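Local coordinates for lectin (Colocasia esculenta, PDB 5T1X), which probably binds mannose-type glycans, as expected of a GNA-related lectin from taro, at residues Ile2-Phe10 / Asp18-His26. Numbering follows the deposited sequence.
Sequences IPFTDNLLF and DGRLTAKNH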
# COMPACT_ATOMS: atom_id res chain seq x y z
N ILE B 2 -6.96 -12.81 5.11
CA ILE B 2 -5.90 -12.43 4.18
C ILE B 2 -4.54 -12.70 4.85
O ILE B 2 -4.35 -12.26 5.99
CB ILE B 2 -6.07 -10.93 3.80
CG1 ILE B 2 -7.45 -10.66 3.15
CG2 ILE B 2 -4.91 -10.41 2.90
CD1 ILE B 2 -7.98 -9.19 3.32
N PRO B 3 -3.55 -13.33 4.16
CA PRO B 3 -2.23 -13.50 4.78
C PRO B 3 -1.62 -12.16 5.15
O PRO B 3 -1.84 -11.15 4.47
CB PRO B 3 -1.41 -14.21 3.69
CG PRO B 3 -2.43 -14.88 2.84
CD PRO B 3 -3.57 -13.91 2.80
N PHE B 4 -0.89 -12.13 6.26
CA PHE B 4 -0.29 -10.89 6.71
C PHE B 4 1.00 -10.56 5.95
O PHE B 4 1.80 -11.44 5.65
CB PHE B 4 0.00 -10.97 8.22
CG PHE B 4 0.49 -9.68 8.82
CD1 PHE B 4 -0.33 -8.56 8.87
CD2 PHE B 4 1.78 -9.59 9.34
CE1 PHE B 4 0.13 -7.36 9.42
CE2 PHE B 4 2.24 -8.39 9.89
CZ PHE B 4 1.41 -7.29 9.93
N THR B 5 1.19 -9.26 5.67
CA THR B 5 2.44 -8.71 5.09
C THR B 5 2.90 -7.64 6.09
O THR B 5 2.08 -6.84 6.53
CB THR B 5 2.24 -8.21 3.67
OG1 THR B 5 1.60 -9.23 2.89
CG2 THR B 5 3.55 -7.79 3.01
N ASP B 6 4.18 -7.65 6.46
CA ASP B 6 4.70 -6.81 7.54
C ASP B 6 4.42 -5.31 7.42
O ASP B 6 4.15 -4.71 8.44
CB ASP B 6 6.20 -7.02 7.74
CG ASP B 6 6.55 -8.26 8.55
OD1 ASP B 6 5.76 -8.65 9.44
OD2 ASP B 6 7.66 -8.82 8.34
N ASN B 7 4.45 -4.73 6.22
CA ASN B 7 4.25 -3.28 6.06
C ASN B 7 2.85 -2.89 5.53
O ASN B 7 2.65 -1.71 5.22
CB ASN B 7 5.32 -2.71 5.11
CG ASN B 7 5.27 -3.31 3.71
OD1 ASN B 7 4.79 -4.43 3.49
ND2 ASN B 7 5.76 -2.57 2.73
N LEU B 8 1.91 -3.85 5.42
CA LEU B 8 0.58 -3.57 4.87
C LEU B 8 -0.55 -3.99 5.78
O LEU B 8 -0.42 -4.98 6.50
CB LEU B 8 0.38 -4.32 3.53
CG LEU B 8 1.49 -4.28 2.48
CD1 LEU B 8 1.18 -5.25 1.36
CD2 LEU B 8 1.69 -2.88 1.92
N LEU B 9 -1.69 -3.31 5.66
CA LEU B 9 -2.93 -3.67 6.32
C LEU B 9 -4.06 -3.43 5.32
O LEU B 9 -4.37 -2.29 5.01
CB LEU B 9 -3.16 -2.90 7.64
CG LEU B 9 -4.23 -3.52 8.56
CD1 LEU B 9 -3.71 -4.77 9.23
CD2 LEU B 9 -4.69 -2.53 9.60
N PHE B 10 -4.60 -4.52 4.75
CA PHE B 10 -5.68 -4.41 3.78
C PHE B 10 -7.01 -4.31 4.51
O PHE B 10 -7.12 -4.73 5.67
CB PHE B 10 -5.69 -5.63 2.84
CG PHE B 10 -4.50 -5.70 1.92
CD1 PHE B 10 -4.46 -4.96 0.74
CD2 PHE B 10 -3.40 -6.49 2.25
CE1 PHE B 10 -3.35 -5.02 -0.10
CE2 PHE B 10 -2.29 -6.55 1.40
CZ PHE B 10 -2.27 -5.81 0.23
N ASP B 18 -0.81 -5.53 20.74
CA ASP B 18 0.56 -5.15 20.38
C ASP B 18 0.97 -5.71 18.99
O ASP B 18 2.16 -5.69 18.65
CB ASP B 18 1.58 -5.52 21.49
CG ASP B 18 1.13 -5.05 22.87
OD1 ASP B 18 0.84 -3.84 23.03
OD2 ASP B 18 0.98 -5.90 23.76
N GLY B 19 -0.02 -6.11 18.18
CA GLY B 19 0.17 -6.49 16.78
C GLY B 19 0.61 -5.25 16.02
O GLY B 19 0.22 -4.13 16.39
N ARG B 20 1.46 -5.41 15.00
CA ARG B 20 2.01 -4.22 14.35
C ARG B 20 2.39 -4.38 12.90
O ARG B 20 2.60 -5.50 12.41
CB ARG B 20 3.30 -3.81 15.12
CG ARG B 20 4.46 -4.82 15.00
CD ARG B 20 5.51 -4.63 16.07
NE ARG B 20 4.95 -4.99 17.37
CZ ARG B 20 5.32 -4.45 18.53
NH1 ARG B 20 6.29 -3.55 18.57
NH2 ARG B 20 4.74 -4.83 19.66
N LEU B 21 2.57 -3.22 12.24
CA LEU B 21 3.20 -3.12 10.93
C LEU B 21 4.63 -2.70 11.17
O LEU B 21 4.91 -1.95 12.13
CB LEU B 21 2.50 -2.10 10.00
CG LEU B 21 0.99 -2.26 9.77
CD1 LEU B 21 0.53 -1.30 8.72
CD2 LEU B 21 0.63 -3.70 9.39
N THR B 22 5.56 -3.20 10.35
CA THR B 22 6.98 -2.86 10.45
C THR B 22 7.52 -2.57 9.07
O THR B 22 7.13 -3.22 8.10
CB THR B 22 7.79 -3.98 11.14
OG1 THR B 22 7.66 -5.19 10.40
CG2 THR B 22 7.37 -4.22 12.59
N ALA B 23 8.41 -1.58 8.97
CA ALA B 23 9.11 -1.21 7.73
C ALA B 23 10.40 -0.54 8.11
O ALA B 23 10.36 0.50 8.77
CB ALA B 23 8.26 -0.30 6.85
N LYS B 24 11.55 -1.14 7.74
CA LYS B 24 12.87 -0.61 8.12
C LYS B 24 12.89 -0.49 9.65
O LYS B 24 12.57 -1.48 10.32
CB LYS B 24 13.19 0.72 7.38
CG LYS B 24 13.42 0.51 5.87
CD LYS B 24 13.26 1.78 5.03
CE LYS B 24 14.29 2.85 5.32
NZ LYS B 24 13.97 4.13 4.65
N ASN B 25 13.17 0.71 10.21
CA ASN B 25 13.17 0.97 11.65
C ASN B 25 11.81 1.50 12.15
O ASN B 25 11.66 1.75 13.35
CB ASN B 25 14.31 1.93 12.03
CG ASN B 25 14.54 3.14 11.14
OD1 ASN B 25 13.85 3.40 10.14
ND2 ASN B 25 15.58 3.91 11.47
N HIS B 26 10.82 1.67 11.25
CA HIS B 26 9.49 2.18 11.62
C HIS B 26 8.55 1.06 12.07
O HIS B 26 8.61 -0.05 11.54
CB HIS B 26 8.81 2.92 10.45
CG HIS B 26 9.72 3.84 9.69
ND1 HIS B 26 10.31 4.93 10.30
CD2 HIS B 26 10.10 3.80 8.39
CE1 HIS B 26 11.05 5.52 9.36
NE2 HIS B 26 10.95 4.88 8.19
O HOH W 1 5.03 -6.59 11.45
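A single backbone hydrogen bond, one bridging water and the side chain of Leu21 join the N-terminal turn leading into strand 8-10 to the edge strand 19-23, which belongs to a different sheet. Thr22 N lies 2.8 Å from Asp6 O, with 159° at the hydrogen but the donor 43° out of the carbonyl plane. A weaker CA-H...O contact from Leu21 CA (3.1 Å) to the same oxygen supplements the N-H bond. Asp6 is a central residue of the type I turn from Thr5 to Leu8. Beside this bond the Asp6 and Thr22 side chains lie alongside each other, and a water links them, donating to Asp6 OD1 (3.0 Å) and to Arg20 O (2.8 Å) while also bonded to Thr22 OG1.

In the beta-prism II fold of GNA-related lectins, Leu21 fills the junction between these two sheets. With CG anti to the carbonyl carbon (chi1 -53°), its fork enters the angle between the Phe4 ring and strand 8-10: CD1 is 4.2 Å from Leu9 CB, whereas CD2 sits 3.7 Å from Phe4 CE1, at the ring's edge near its plane, and 3.3 Å from Leu8 O. Leu15 of strand 14-16 touches Phe4, Leu9 and Leu21 alike, bringing the third sheet into this cluster. Farther along, Asn7 CB approaches Thr22 O at 3.5 Å, while Asn7 OD1 is hydrogen-bonded to ND2 of Asn4 of the neighbouring chain.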